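Local coordinates for protein nucleoporin nup120 (Schizosaccharomyces pombe, PDB 4GQ2) that serves as a structural component of the nuclear pore complex, the gateway for transport between nucleus and cytoplasm, at residues 727-735 with 802-813; 656-664 with 792-803. All blocks are in the same frame, centred on the assembly; numbering follows the deposited sequence.

Interaction 1 of 2, residues 727-735 with 802-813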
loop_
_atom_site.group_PDB
_atom_site.type_symbol
_atom_site.label_atom_id
_atom_site.label_comp_id
_atom_site.label_asym_id
_atom_site.label_seq_id
_atom_site.Cartn_x
_atom_site.Cartn_y
_atom_site.Cartn_z
ATOM N N GLU A 727 -6.706 12.429 17.169
ATOM C CA GLU A 727 -5.403 12.760 16.628
ATOM C C GLU A 727 -4.582 11.497 16.399
ATOM O O GLU A 727 -3.909 11.368 15.378
ATOM C CB GLU A 727 -4.669 13.734 17.538
ATOM C CG GLU A 727 -3.456 14.357 16.869
ATOM C CD GLU A 727 -3.748 14.881 15.469
ATOM O OE1 GLU A 727 -4.563 15.827 15.345
ATOM O OE2 GLU A 727 -3.154 14.350 14.496
ATOM N N ASP A 728 -4.647 10.572 17.355
ATOM C CA ASP A 728 -4.052 9.257 17.205
ATOM C C ASP A 728 -4.636 8.549 15.970
ATOM O O ASP A 728 -3.896 8.080 15.095
ATOM C CB ASP A 728 -4.322 8.427 18.465
ATOM C CG ASP A 728 -3.440 8.829 19.639
ATOM O OD1 ASP A 728 -2.509 9.640 19.457
ATOM O OD2 ASP A 728 -3.675 8.315 20.751
ATOM N N TRP A 729 -5.968 8.493 15.903
ATOM C CA TRP A 729 -6.662 7.869 14.785
ATOM C C TRP A 729 -6.150 8.398 13.489
ATOM O O TRP A 729 -5.858 7.623 12.579
ATOM C CB TRP A 729 -8.172 8.072 14.870
ATOM C CG TRP A 729 -8.889 7.232 13.850
ATOM C CD1 TRP A 729 -9.332 5.919 13.993
ATOM C CD2 TRP A 729 -9.228 7.607 12.467
ATOM N NE1 TRP A 729 -9.917 5.467 12.827
ATOM C CE2 TRP A 729 -9.884 6.427 11.869
ATOM C CE3 TRP A 729 -9.050 8.753 11.686
ATOM C CZ2 TRP A 729 -10.338 6.422 10.549
ATOM C CZ3 TRP A 729 -9.518 8.738 10.359
ATOM C CH2 TRP A 729 -10.145 7.597 9.808
ATOM N N ARG A 730 -6.021 9.720 13.404
ATOM C CA ARG A 730 -5.580 10.380 12.183
ATOM C C ARG A 730 -4.231 9.863 11.728
ATOM O O ARG A 730 -4.091 9.438 10.591
ATOM C CB ARG A 730 -5.514 11.899 12.367
ATOM C CG ARG A 730 -5.130 12.632 11.097
ATOM C CD ARG A 730 -5.206 14.138 11.279
ATOM N NE ARG A 730 -3.949 14.625 11.810
ATOM C CZ ARG A 730 -3.031 15.291 11.124
ATOM N NH1 ARG A 730 -3.212 15.614 9.855
ATOM N NH2 ARG A 730 -1.926 15.651 11.744
ATOM N N LEU A 731 -3.247 9.899 12.623
ATOM C CA LEU A 731 -1.875 9.562 12.266
ATOM C C LEU A 731 -1.750 8.099 11.930
ATOM O O LEU A 731 -1.068 7.728 10.978
ATOM C CB LEU A 731 -0.909 9.938 13.389
ATOM C CG LEU A 731 -0.776 11.442 13.662
ATOM C CD1 LEU A 731 0.401 11.704 14.583
ATOM C CD2 LEU A 731 -0.605 12.219 12.363
ATOM N N VAL A 732 -2.436 7.273 12.708
ATOM C CA VAL A 732 -2.460 5.840 12.476
ATOM C C VAL A 732 -3.106 5.493 11.123
ATOM O O VAL A 732 -2.517 4.763 10.324
ATOM C CB VAL A 732 -3.124 5.112 13.670
ATOM C CG1 VAL A 732 -3.501 3.688 13.307
ATOM C CG2 VAL A 732 -2.183 5.130 14.876
ATOM N N SER A 733 -4.290 6.044 10.858
ATOM C CA SER A 733 -5.009 5.785 9.604
ATOM C C SER A 733 -4.261 6.344 8.406
ATOM O O SER A 733 -4.240 5.730 7.347
ATOM C CB SER A 733 -6.441 6.336 9.653
ATOM O OG SER A 733 -7.160 5.775 10.746
ATOM N N PHE A 734 -3.640 7.506 8.580
ATOM C CA PHE A 734 -2.736 8.054 7.576
ATOM C C PHE A 734 -1.640 7.049 7.186
ATOM O O PHE A 734 -1.493 6.690 6.009
ATOM C CB PHE A 734 -2.159 9.380 8.074
ATOM C CG PHE A 734 -0.959 9.856 7.315
ATOM C CD1 PHE A 734 -1.092 10.394 6.044
ATOM C CD2 PHE A 734 0.310 9.813 7.901
ATOM C CE1 PHE A 734 0.021 10.855 5.350
ATOM C CE2 PHE A 734 1.425 10.265 7.213
ATOM C CZ PHE A 734 1.281 10.784 5.933
ATOM N N LEU A 735 -0.900 6.561 8.175
ATOM C CA LEU A 735 0.148 5.575 7.913
ATOM C C LEU A 735 -0.353 4.249 7.330
ATOM O O LEU A 735 0.336 3.632 6.514
ATOM C CB LEU A 735 1.008 5.336 9.154
ATOM C CG LEU A 735 1.853 6.552 9.563
ATOM C CD1 LEU A 735 2.422 6.355 10.954
ATOM C CD2 LEU A 735 2.972 6.829 8.563
ATOM N N ILE A 802 4.952 8.571 16.300
ATOM C CA ILE A 802 3.517 8.611 16.041
ATOM C C ILE A 802 2.774 9.153 17.249
ATOM O O ILE A 802 1.857 9.957 17.103
ATOM C CB ILE A 802 2.953 7.215 15.661
ATOM C CG1 ILE A 802 3.546 6.735 14.333
ATOM C CG2 ILE A 802 1.430 7.247 15.582
ATOM C CD1 ILE A 802 3.420 5.241 14.095
ATOM N N PHE A 803 3.165 8.710 18.441
ATOM C CA PHE A 803 2.372 8.989 19.639
ATOM C C PHE A 803 2.887 10.069 20.593
ATOM O O PHE A 803 2.094 10.630 21.350
ATOM C CB PHE A 803 2.093 7.699 20.412
ATOM C CG PHE A 803 1.268 6.703 19.648
ATOM C CD1 PHE A 803 -0.105 6.890 19.481
ATOM C CD2 PHE A 803 1.861 5.570 19.099
ATOM C CE1 PHE A 803 -0.865 5.970 18.784
ATOM C CE2 PHE A 803 1.105 4.650 18.389
ATOM C CZ PHE A 803 -0.259 4.847 18.236
ATOM N N ILE A 804 4.187 10.348 20.596
ATOM C CA ILE A 804 4.707 11.307 21.579
ATOM C C ILE A 804 4.621 12.725 21.039
ATOM O O ILE A 804 5.269 13.070 20.054
ATOM C CB ILE A 804 6.076 10.906 22.208
ATOM C CG1 ILE A 804 7.256 11.120 21.249
ATOM C CG2 ILE A 804 6.017 9.477 22.758
ATOM C CD1 ILE A 804 8.071 12.365 21.542
ATOM N N ARG A 805 3.787 13.525 21.698
ATOM C CA ARG A 805 3.278 14.776 21.138
ATOM C C ARG A 805 3.604 16.005 21.986
ATOM O O ARG A 805 3.987 15.884 23.153
ATOM C CB ARG A 805 1.757 14.677 20.962
ATOM C CG ARG A 805 1.263 13.356 20.382
ATOM C CD ARG A 805 -0.226 13.389 20.071
ATOM N NE ARG A 805 -0.575 14.599 19.335
ATOM C CZ ARG A 805 -0.323 14.797 18.045
ATOM N NH1 ARG A 805 0.270 13.857 17.318
ATOM N NH2 ARG A 805 -0.673 15.943 17.479
ATOM N N ASP A 806 3.442 17.185 21.379
ATOM C CA ASP A 806 3.616 18.488 22.044
ATOM C C ASP A 806 3.256 19.659 21.116
ATOM O O ASP A 806 3.115 19.479 19.902
ATOM C CB ASP A 806 5.043 18.655 22.597
ATOM C CG ASP A 806 6.111 18.208 21.614
ATOM O OD1 ASP A 806 6.286 18.877 20.576
ATOM O OD2 ASP A 806 6.778 17.188 21.885
ATOM N N ASP A 807 3.108 20.849 21.700
ATOM C CA ASP A 807 2.796 22.078 20.955
ATOM C C ASP A 807 3.892 22.408 19.940
ATOM O O ASP A 807 3.611 22.786 18.798
ATOM C CB ASP A 807 2.631 23.275 21.910
ATOM C CG ASP A 807 2.010 22.893 23.252
ATOM O OD1 ASP A 807 0.881 22.355 23.268
ATOM O OD2 ASP A 807 2.648 23.155 24.295
ATOM N N THR A 808 5.138 22.247 20.379
ATOM C CA THR A 808 6.329 22.653 19.631
ATOM C C THR A 808 6.600 21.843 18.360
ATOM O O THR A 808 7.150 22.374 17.393
ATOM C CB THR A 808 7.592 22.675 20.536
ATOM O OG1 THR A 808 8.758 22.381 19.758
ATOM C CG2 THR A 808 7.491 21.655 21.676
ATOM N N GLU A 809 6.220 20.567 18.363
ATOM C CA GLU A 809 6.491 19.683 17.229
ATOM C C GLU A 809 5.734 20.039 15.954
ATOM O O GLU A 809 4.645 20.625 15.990
ATOM C CB GLU A 809 6.232 18.215 17.597
ATOM C CG GLU A 809 7.468 17.321 17.594
ATOM C CD GLU A 809 8.591 17.835 18.478
ATOM O OE1 GLU A 809 8.732 17.328 19.610
ATOM O OE2 GLU A 809 9.332 18.743 18.045
ATOM N N ASN A 810 6.347 19.693 14.827
ATOM C CA ASN A 810 5.686 19.768 13.540
ATOM C C ASN A 810 4.807 18.540 13.330
ATOM O O ASN A 810 4.971 17.521 14.003
ATOM C CB ASN A 810 6.713 19.900 12.413
ATOM C CG ASN A 810 7.325 21.289 12.337
ATOM O OD1 ASN A 810 6.634 22.300 12.479
ATOM N ND2 ASN A 810 8.631 21.344 12.098
ATOM N N ASP A 811 3.875 18.652 12.395
ATOM C CA ASP A 811 2.952 17.578 12.098
ATOM C C ASP A 811 3.609 16.454 11.308
ATOM O O ASP A 811 4.323 16.694 10.326
ATOM C CB ASP A 811 1.758 18.114 11.321
ATOM C CG ASP A 811 0.595 17.171 11.354
ATOM O OD1 ASP A 811 0.069 16.937 12.459
ATOM O OD2 ASP A 811 0.210 16.660 10.285
ATOM N N LEU A 812 3.339 15.228 11.739
ATOM C CA LEU A 812 3.869 14.022 11.097
ATOM C C LEU A 812 3.462 13.884 9.623
ATOM O O LEU A 812 4.267 13.450 8.789
ATOM C CB LEU A 812 3.429 12.795 11.894
ATOM C CG LEU A 812 3.984 11.381 11.672
ATOM C CD1 LEU A 812 3.397 10.712 10.428
ATOM C CD2 LEU A 812 5.505 11.368 11.672
ATOM N N VAL A 813 2.228 14.261 9.298
ATOM C CA VAL A 813 1.763 14.200 7.907
ATOM C C VAL A 813 2.601 15.137 7.056
ATOM O O VAL A 813 3.104 14.748 6.006
ATOM C CB VAL A 813 0.269 14.548 7.769
ATOM C CG1 VAL A 813 -0.129 14.624 6.308
ATOM C CG2 VAL A 813 -0.588 13.512 8.483
HETATM O O HOH W 1 -0.344 15.273 14.990
#
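Leu731 lies against the end of helix 790-803 and the start of helix 812-822. Its CB faces CG2 of Ile802, and its CD1 sits 3.4 Å from the carbonyl O of Ile802. CD2 meets Leu812 CB and Val813 CG2, and CD1 is about as close to the same CB. One turn further on, Leu735 continues this row, with its CD1 at 3.5 Å from Ile802 CD1. The contact is helix packing in the helical part of the protein: helix 719-739 meets two successive helices and the loop that joins them.

Val813 fits between two flat groups. Its CG2 stands over the face of the Phe734 ring in a CH-pi contact, 3.8 Å from the centroid. The same methyl covers one face of the Arg730 guanidinium. Leu812 CD1 comes to the edge of the Phe734 ring. Trp835 also meets this ring, edge-to-face.

Arg730 joins two carboxylates. The bend at chi3 (87°) turns its guanidinium so that NE and NH2 both reach Glu727 OE2. The NE bond, 2.8 Å long, uses the syn lone pair of that oxygen. On the other side of the contact, NH2 forms a salt bridge with Asp811 and donates to OD2 at 2.8 Å, nearly straight (166°). Asp811 is also the N-cap of helix 812-822, through a weak bond from Val813 N.

Arg805, though poorly ordered, lays its guanidinium over Glu727 CG. Water 1 accepts from Arg805 NH2 and donates to Asp811 OD1. Asp728 turns its carboxylate to the edge of the Phe803 ring, while its OD2 pairs with Arg658.

Arg730 thus sits between two acids in a largely buried contact. Its positive charge probably offsets theirs and would tend to keep both ionised.

Interaction 2 of 2, residues 656-664 with 792-803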
loop_
_atom_site.group_PDB
_atom_site.type_symbol
_atom_site.label_atom_id
_atom_site.label_comp_id
_atom_site.label_asym_id
_atom_site.label_seq_id
_atom_site.Cartn_x
_atom_site.Cartn_y
_atom_site.Cartn_z
ATOM N N ARG A 656 -0.480 4.027 28.725
ATOM C CA ARG A 656 0.379 2.839 28.641
ATOM C C ARG A 656 0.543 2.338 27.210
ATOM O O ARG A 656 1.652 2.005 26.791
ATOM C CB ARG A 656 -0.164 1.691 29.502
ATOM C CG ARG A 656 0.268 1.716 30.955
ATOM C CD ARG A 656 0.787 0.360 31.414
ATOM N NE ARG A 656 -0.247 -0.673 31.442
ATOM C CZ ARG A 656 -0.004 -1.983 31.412
ATOM N NH1 ARG A 656 1.243 -2.438 31.345
ATOM N NH2 ARG A 656 -1.012 -2.844 31.441
ATOM N N LEU A 657 -0.567 2.282 26.475
ATOM C CA LEU A 657 -0.597 1.683 25.140
ATOM C C LEU A 657 0.241 2.465 24.140
ATOM O O LEU A 657 0.911 1.877 23.292
ATOM C CB LEU A 657 -2.039 1.535 24.641
ATOM C CG LEU A 657 -2.930 0.547 25.404
ATOM C CD1 LEU A 657 -4.403 0.752 25.082
ATOM C CD2 LEU A 657 -2.521 -0.897 25.146
ATOM N N ARG A 658 0.224 3.788 24.268
ATOM C CA ARG A 658 0.958 4.669 23.358
ATOM C C ARG A 658 2.357 5.014 23.859
ATOM O O ARG A 658 3.101 5.732 23.183
ATOM C CB ARG A 658 0.161 5.953 23.097
ATOM C CG ARG A 658 -0.057 6.823 24.324
ATOM C CD ARG A 658 -1.116 7.879 24.069
ATOM N NE ARG A 658 -0.673 8.830 23.062
ATOM C CZ ARG A 658 -1.442 9.761 22.511
ATOM N NH1 ARG A 658 -2.717 9.880 22.877
ATOM N NH2 ARG A 658 -0.931 10.573 21.591
ATOM N N SER A 659 2.707 4.508 25.040
ATOM C CA SER A 659 4.014 4.772 25.646
ATOM C C SER A 659 5.096 3.944 24.984
ATOM O O SER A 659 5.014 2.718 24.965
ATOM C CB SER A 659 3.987 4.461 27.142
ATOM O OG SER A 659 3.255 5.443 27.851
ATOM N N PHE A 660 6.104 4.620 24.438
ATOM C CA PHE A 660 7.238 3.944 23.802
ATOM C C PHE A 660 8.564 4.634 24.086
ATOM O O PHE A 660 8.652 5.869 24.063
ATOM C CB PHE A 660 7.030 3.843 22.287
ATOM C CG PHE A 660 5.833 3.030 21.902
ATOM C CD1 PHE A 660 5.877 1.642 21.950
ATOM C CD2 PHE A 660 4.649 3.653 21.515
ATOM C CE1 PHE A 660 4.764 0.886 21.611
ATOM C CE2 PHE A 660 3.537 2.905 21.169
ATOM C CZ PHE A 660 3.593 1.519 21.217
ATOM N N ASP A 661 9.590 3.826 24.351
ATOM C CA ASP A 661 10.964 4.317 24.421
ATOM C C ASP A 661 11.411 4.932 23.097
ATOM O O ASP A 661 10.787 4.728 22.050
ATOM C CB ASP A 661 11.927 3.190 24.810
ATOM C CG ASP A 661 12.479 3.350 26.213
ATOM O OD1 ASP A 661 12.249 4.407 26.836
ATOM O OD2 ASP A 661 13.158 2.419 26.691
ATOM N N ILE A 662 12.491 5.697 23.150
ATOM C CA ILE A 662 13.088 6.205 21.929
ATOM C C ILE A 662 14.539 5.746 21.854
ATOM O O ILE A 662 15.308 5.910 22.803
ATOM C CB ILE A 662 12.927 7.744 21.774
ATOM C CG1 ILE A 662 13.214 8.170 20.323
ATOM C CG2 ILE A 662 13.790 8.504 22.775
ATOM C CD1 ILE A 662 12.715 9.553 19.955
ATOM N N TYR A 663 14.887 5.125 20.734
ATOM C CA TYR A 663 16.257 4.725 20.493
ATOM C C TYR A 663 16.967 5.805 19.706
ATOM O O TYR A 663 16.342 6.769 19.252
ATOM C CB TYR A 663 16.316 3.370 19.790
ATOM C CG TYR A 663 15.990 2.236 20.728
ATOM C CD1 TYR A 663 16.989 1.622 21.483
ATOM C CD2 TYR A 663 14.680 1.795 20.892
ATOM C CE1 TYR A 663 16.693 0.589 22.358
ATOM C CE2 TYR A 663 14.375 0.762 21.764
ATOM C CZ TYR A 663 15.383 0.163 22.492
ATOM O OH TYR A 663 15.081 -0.861 23.358
ATOM N N ASN A 664 18.279 5.654 19.569
ATOM C CA ASN A 664 19.082 6.636 18.873
ATOM C C ASN A 664 18.792 6.601 17.378
ATOM O O ASN A 664 18.869 5.544 16.747
ATOM C CB ASN A 664 20.561 6.391 19.153
ATOM C CG ASN A 664 20.851 6.197 20.636
ATOM O OD1 ASN A 664 20.996 5.070 21.108
ATOM N ND2 ASN A 664 20.923 7.298 21.378
ATOM N N HIS A 792 14.036 -3.824 15.883
ATOM C CA HIS A 792 13.250 -3.421 17.049
ATOM C C HIS A 792 13.354 -1.941 17.353
ATOM O O HIS A 792 12.373 -1.315 17.776
ATOM C CB HIS A 792 13.648 -4.246 18.274
ATOM C CG HIS A 792 12.846 -3.912 19.511
ATOM N ND1 HIS A 792 11.641 -4.460 19.759
ATOM C CD2 HIS A 792 13.098 -3.025 20.554
ATOM C CE1 HIS A 792 11.150 -3.963 20.912
ATOM N NE2 HIS A 792 12.041 -3.083 21.397
ATOM N N ALA A 793 14.533 -1.361 17.137
ATOM C CA ALA A 793 14.737 0.058 17.439
ATOM C C ALA A 793 13.977 0.949 16.469
ATOM O O ALA A 793 13.411 1.961 16.873
ATOM C CB ALA A 793 16.223 0.412 17.455
ATOM N N THR A 794 13.970 0.579 15.191
ATOM C CA THR A 794 13.270 1.371 14.176
ATOM C C THR A 794 11.754 1.348 14.407
ATOM O O THR A 794 11.102 2.399 14.427
ATOM C CB THR A 794 13.665 0.936 12.757
ATOM O OG1 THR A 794 15.090 1.030 12.633
ATOM C CG2 THR A 794 13.016 1.823 11.691
ATOM N N VAL A 795 11.207 0.157 14.634
ATOM C CA VAL A 795 9.799 0.025 14.973
ATOM C C VAL A 795 9.470 0.951 16.141
ATOM O O VAL A 795 8.666 1.881 15.997
ATOM C CB VAL A 795 9.423 -1.431 15.307
ATOM C CG1 VAL A 795 7.949 -1.526 15.669
ATOM C CG2 VAL A 795 9.744 -2.348 14.133
ATOM N N ILE A 796 10.122 0.708 17.280
ATOM C CA ILE A 796 9.878 1.469 18.509
ATOM C C ILE A 796 10.002 2.973 18.279
ATOM O O ILE A 796 9.145 3.743 18.715
ATOM C CB ILE A 796 10.787 0.977 19.669
ATOM C CG1 ILE A 796 10.215 -0.297 20.298
ATOM C CG2 ILE A 796 10.970 2.045 20.741
ATOM C CD1 ILE A 796 8.923 -0.102 21.068
ATOM N N SER A 797 11.050 3.387 17.570
ATOM C CA SER A 797 11.244 4.806 17.255
ATOM C C SER A 797 10.098 5.360 16.414
ATOM O O SER A 797 9.585 6.446 16.703
ATOM C CB SER A 797 12.577 5.030 16.539
ATOM O OG SER A 797 13.645 4.501 17.302
ATOM N N SER A 798 9.706 4.605 15.380
ATOM C CA SER A 798 8.582 4.971 14.505
ATOM C C SER A 798 7.303 5.142 15.301
ATOM O O SER A 798 6.587 6.123 15.116
ATOM C CB SER A 798 8.371 3.919 13.418
ATOM O OG SER A 798 9.545 3.744 12.646
ATOM N N LEU A 799 7.026 4.187 16.189
ATOM C CA LEU A 799 5.863 4.272 17.075
ATOM C C LEU A 799 5.931 5.502 17.975
ATOM O O LEU A 799 4.929 6.185 18.169
ATOM C CB LEU A 799 5.706 2.998 17.922
ATOM C CG LEU A 799 5.379 1.719 17.149
ATOM C CD1 LEU A 799 5.271 0.537 18.096
ATOM C CD2 LEU A 799 4.105 1.869 16.326
ATOM N N SER A 800 7.119 5.780 18.507
ATOM C CA SER A 800 7.339 6.968 19.328
ATOM C C SER A 800 7.002 8.235 18.550
ATOM O O SER A 800 6.281 9.097 19.051
ATOM C CB SER A 800 8.782 7.019 19.838
ATOM O OG SER A 800 8.979 8.137 20.684
ATOM N N ALA A 801 7.496 8.329 17.316
ATOM C CA ALA A 801 7.202 9.477 16.451
ATOM C C ALA A 801 5.708 9.658 16.188
ATOM O O ALA A 801 5.252 10.767 15.887
ATOM C CB ALA A 801 7.956 9.363 15.136
ATOM N N ILE A 802 4.952 8.571 16.300
ATOM C CA ILE A 802 3.517 8.611 16.041
ATOM C C ILE A 802 2.774 9.153 17.249
ATOM O O ILE A 802 1.857 9.957 17.103
ATOM C CB ILE A 802 2.953 7.215 15.661
ATOM C CG1 ILE A 802 3.546 6.735 14.333
ATOM C CG2 ILE A 802 1.430 7.247 15.582
ATOM C CD1 ILE A 802 3.420 5.241 14.095
ATOM N N PHE A 803 3.165 8.710 18.441
ATOM C CA PHE A 803 2.372 8.989 19.639
ATOM C C PHE A 803 2.887 10.069 20.593
ATOM O O PHE A 803 2.094 10.630 21.350
ATOM C CB PHE A 803 2.093 7.699 20.412
ATOM C CG PHE A 803 1.268 6.703 19.648
ATOM C CD1 PHE A 803 -0.105 6.890 19.481
ATOM C CD2 PHE A 803 1.861 5.570 19.099
ATOM C CE1 PHE A 803 -0.865 5.970 18.784
ATOM C CE2 PHE A 803 1.105 4.650 18.389
ATOM C CZ PHE A 803 -0.259 4.847 18.236
#
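Arg658 packs its CB against the Phe803 ring. Here the chain leaving helix 646-658, in the helical domain of Nup120, runs antiparallel along helix 790-803. Arg658 NH2 donates a hydrogen bond of 3.0 Å to Phe803 O, on a lone pair in the carbonyl plane (161° at the hydrogen). NH1 of the same guanidinium is salt-bridged to Asp728.

Phe660 fills the middle. Leu799 CB stands over the centre of its ring in a CH-pi contact, 3.8 Å from the centroid, and Leu799 CD1 covers the same face. Ile796 CD1 touches ring atom CD1, and Phe803 CD2 approaches CE2. An alanine here would remove the ring and is likely to open a gap over Leu799, leaving Ile796 CD1 without its aromatic partner.

Next, Asp661 brings its backbone O close to Ile796 CG2. Ile662 touches Ser800 OG loosely through CD1.

Tyr663 closes the run. With CG anti to its carbonyl carbon (chi1 -74°), its ring reaches Ala793 CB at CG, and Ile796 CG2 comes to its edge. Ser797 OG, beside Tyr663 CB, donates to Ala793 O at 2.6 Å, across the carbonyl plane from Ser797 N.

In the fold
Both contacts use helix 790-803 and share Ile802 and Phe803, with centres about 13 Å apart. Interaction 2 runs along this helix to its last turn. Interaction 1 takes that end, the following loop and the start of helix 812-822. Along the chain the order is 656-664, 727-735, 792-803, 802-813, so the segments alternate and the two connections cross. The contacts also touch directly: Arg658 NH1 and Asp728 OD2 form a salt bridge of 2.8 Å. Helix 790-803 is therefore packed against both the end of helix 646-658 and helix 719-739, tying parts distant in sequence into one helical body of this pore scaffold protein.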